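Local coordinates for Mgp-operon protein 3 (Mycoplasma pneumoniae, PDB 6RJ1), which probably serves as a surface adhesin subunit, part of the machinery by which this human pathogen attaches to sugars on host cells, at residues 185-190 / 210-215. Sequence-based numbering, arbitrary orientation.
Sequences VAQDTV and KNNPGP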
loop_
_atom_site.group_PDB
_atom_site.type_symbol
_atom_site.label_atom_id
_atom_site.label_comp_id
_atom_site.label_asym_id
_atom_site.label_seq_id
_atom_site.Cartn_x
_atom_site.Cartn_y
_atom_site.Cartn_z
ATOM N N VAL A 185 5.439 17.090 -20.487
ATOM C CA VAL A 185 5.984 18.350 -20.977
ATOM C C VAL A 185 6.746 19.117 -19.862
ATOM O O VAL A 185 6.388 18.983 -18.699
ATOM C CB VAL A 185 4.813 19.133 -21.633
ATOM C CG1 VAL A 185 4.987 20.639 -21.562
ATOM C CG2 VAL A 185 4.615 18.685 -23.074
ATOM N N ALA A 186 7.830 19.855 -20.211
ATOM C CA ALA A 186 8.625 20.646 -19.267
ATOM C C ALA A 186 7.801 21.828 -18.765
ATOM O O ALA A 186 6.959 22.324 -19.509
ATOM C CB ALA A 186 9.881 21.149 -19.948
ATOM N N GLN A 187 8.038 22.299 -17.532
ATOM C CA GLN A 187 7.238 23.406 -17.005
ATOM C C GLN A 187 7.419 24.739 -17.770
ATOM O O GLN A 187 6.463 25.508 -17.787
ATOM C CB GLN A 187 7.392 23.584 -15.482
ATOM C CG GLN A 187 8.741 24.032 -14.960
ATOM C CD GLN A 187 8.683 24.357 -13.481
ATOM O OE1 GLN A 187 7.611 24.483 -12.857
ATOM N NE2 GLN A 187 9.849 24.502 -12.877
ATOM N N ASP A 188 8.559 24.978 -18.475
ATOM C CA ASP A 188 8.733 26.224 -19.263
ATOM C C ASP A 188 7.793 26.285 -20.467
ATOM O O ASP A 188 7.327 27.364 -20.813
ATOM C CB ASP A 188 10.200 26.478 -19.679
ATOM C CG ASP A 188 10.871 25.435 -20.571
ATOM O OD1 ASP A 188 10.340 24.303 -20.679
ATOM O OD2 ASP A 188 11.941 25.744 -21.139
ATOM N N THR A 189 7.490 25.117 -21.073
ATOM C CA THR A 189 6.564 24.972 -22.206
ATOM C C THR A 189 5.130 25.209 -21.711
ATOM O O THR A 189 4.351 25.863 -22.394
ATOM C CB THR A 189 6.742 23.584 -22.866
ATOM O OG1 THR A 189 8.097 23.430 -23.289
ATOM C CG2 THR A 189 5.813 23.366 -24.057
ATOM N N VAL A 190 4.796 24.688 -20.518
ATOM C CA VAL A 190 3.472 24.839 -19.908
ATOM C C VAL A 190 3.083 26.318 -19.724
ATOM O O VAL A 190 1.979 26.709 -20.111
ATOM C CB VAL A 190 3.352 24.027 -18.585
ATOM C CG1 VAL A 190 2.113 24.417 -17.780
ATOM C CG2 VAL A 190 3.365 22.527 -18.856
ATOM N N LYS A 210 9.401 32.700 -9.227
ATOM C CA LYS A 210 10.560 33.530 -8.871
ATOM C C LYS A 210 11.719 32.637 -8.439
ATOM O O LYS A 210 11.534 31.722 -7.633
ATOM C CB LYS A 210 10.205 34.516 -7.742
ATOM C CG LYS A 210 11.211 35.644 -7.566
ATOM C CD LYS A 210 10.788 36.631 -6.487
ATOM C CE LYS A 210 11.593 36.499 -5.228
ATOM N NZ LYS A 210 11.315 37.618 -4.289
ATOM N N ASN A 211 12.893 32.867 -9.046
ATOM C CA ASN A 211 14.166 32.177 -8.807
ATOM C C ASN A 211 14.109 30.660 -9.031
ATOM O O ASN A 211 15.015 29.958 -8.577
ATOM C CB ASN A 211 14.735 32.518 -7.420
ATOM C CG ASN A 211 14.929 33.989 -7.183
ATOM O OD1 ASN A 211 15.650 34.671 -7.920
ATOM N ND2 ASN A 211 14.282 34.507 -6.148
ATOM N N ASN A 212 13.083 30.152 -9.752
ATOM C CA ASN A 212 12.979 28.719 -10.038
ATOM C C ASN A 212 14.036 28.377 -11.081
ATOM O O ASN A 212 14.004 28.935 -12.182
ATOM C CB ASN A 212 11.586 28.327 -10.512
ATOM C CG ASN A 212 11.344 26.838 -10.534
ATOM O OD1 ASN A 212 11.958 26.086 -11.299
ATOM N ND2 ASN A 212 10.429 26.379 -9.705
ATOM N N PRO A 213 15.022 27.513 -10.732
ATOM C CA PRO A 213 16.098 27.203 -11.683
ATOM C C PRO A 213 15.828 26.017 -12.622
ATOM O O PRO A 213 16.731 25.626 -13.361
ATOM C CB PRO A 213 17.269 26.907 -10.750
ATOM C CG PRO A 213 16.633 26.260 -9.580
ATOM C CD PRO A 213 15.228 26.790 -9.458
ATOM N N GLY A 214 14.620 25.448 -12.579
ATOM C CA GLY A 214 14.288 24.281 -13.384
ATOM C C GLY A 214 13.233 24.479 -14.450
ATOM O O GLY A 214 12.144 23.910 -14.323
ATOM N N PRO A 215 13.531 25.208 -15.559
ATOM C CA PRO A 215 12.518 25.362 -16.620
ATOM C C PRO A 215 12.190 24.043 -17.321
ATOM O O PRO A 215 11.079 23.873 -17.820
ATOM C CB PRO A 215 13.173 26.355 -17.590
ATOM C CG PRO A 215 14.620 26.228 -17.358
ATOM C CD PRO A 215 14.778 25.928 -15.907
#
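Gln187 reaches from the first turn of helix 187-192 to the loop 210-215 and donates an NE2 N-H to the carbonyl O of Gly214, 2.8 Å away. The bond is nearly straight at the hydrogen (170°). The Gly214 oxygen lies almost in the plane of the Gln187 amide, while NE2 stands above the carbonyl plane of Gly214 and not on a lone pair. CG of Gln187 sits between its own backbone N and carbonyl carbon (chi1 67°), and from there the chain runs out extended, which carries the amide to the loop. Asn212 comes from the opposite direction, its amide plane turned 74° from that of Gln187, with OD1 3.1 Å from Gln187 NE2. The same OD1 accepts from Gly214 N at 3.0 Å, and Asn212 ND2 is hydrogen-bonded to Gln635 O.

One residue on, the backbone N of Asp188 donates to Pro215 O at 2.8 Å. Asp188 CB packs against Pro215 CB at 3.6 Å. The Asp188 carboxylate forms a salt bridge through OD2 with Lys216, the residue after Pro215. Trp200 of helix 200-203 touches Gln187, Asp188 and Pro215.

The loop is thus docked on the N-terminal end of a short helix, where the N-H of Asp188, two residues after the N-cap Ala186, is accepted by a carbonyl from outside the helix. On the loop side, Asn212 to Gly214 forms an Asx turn.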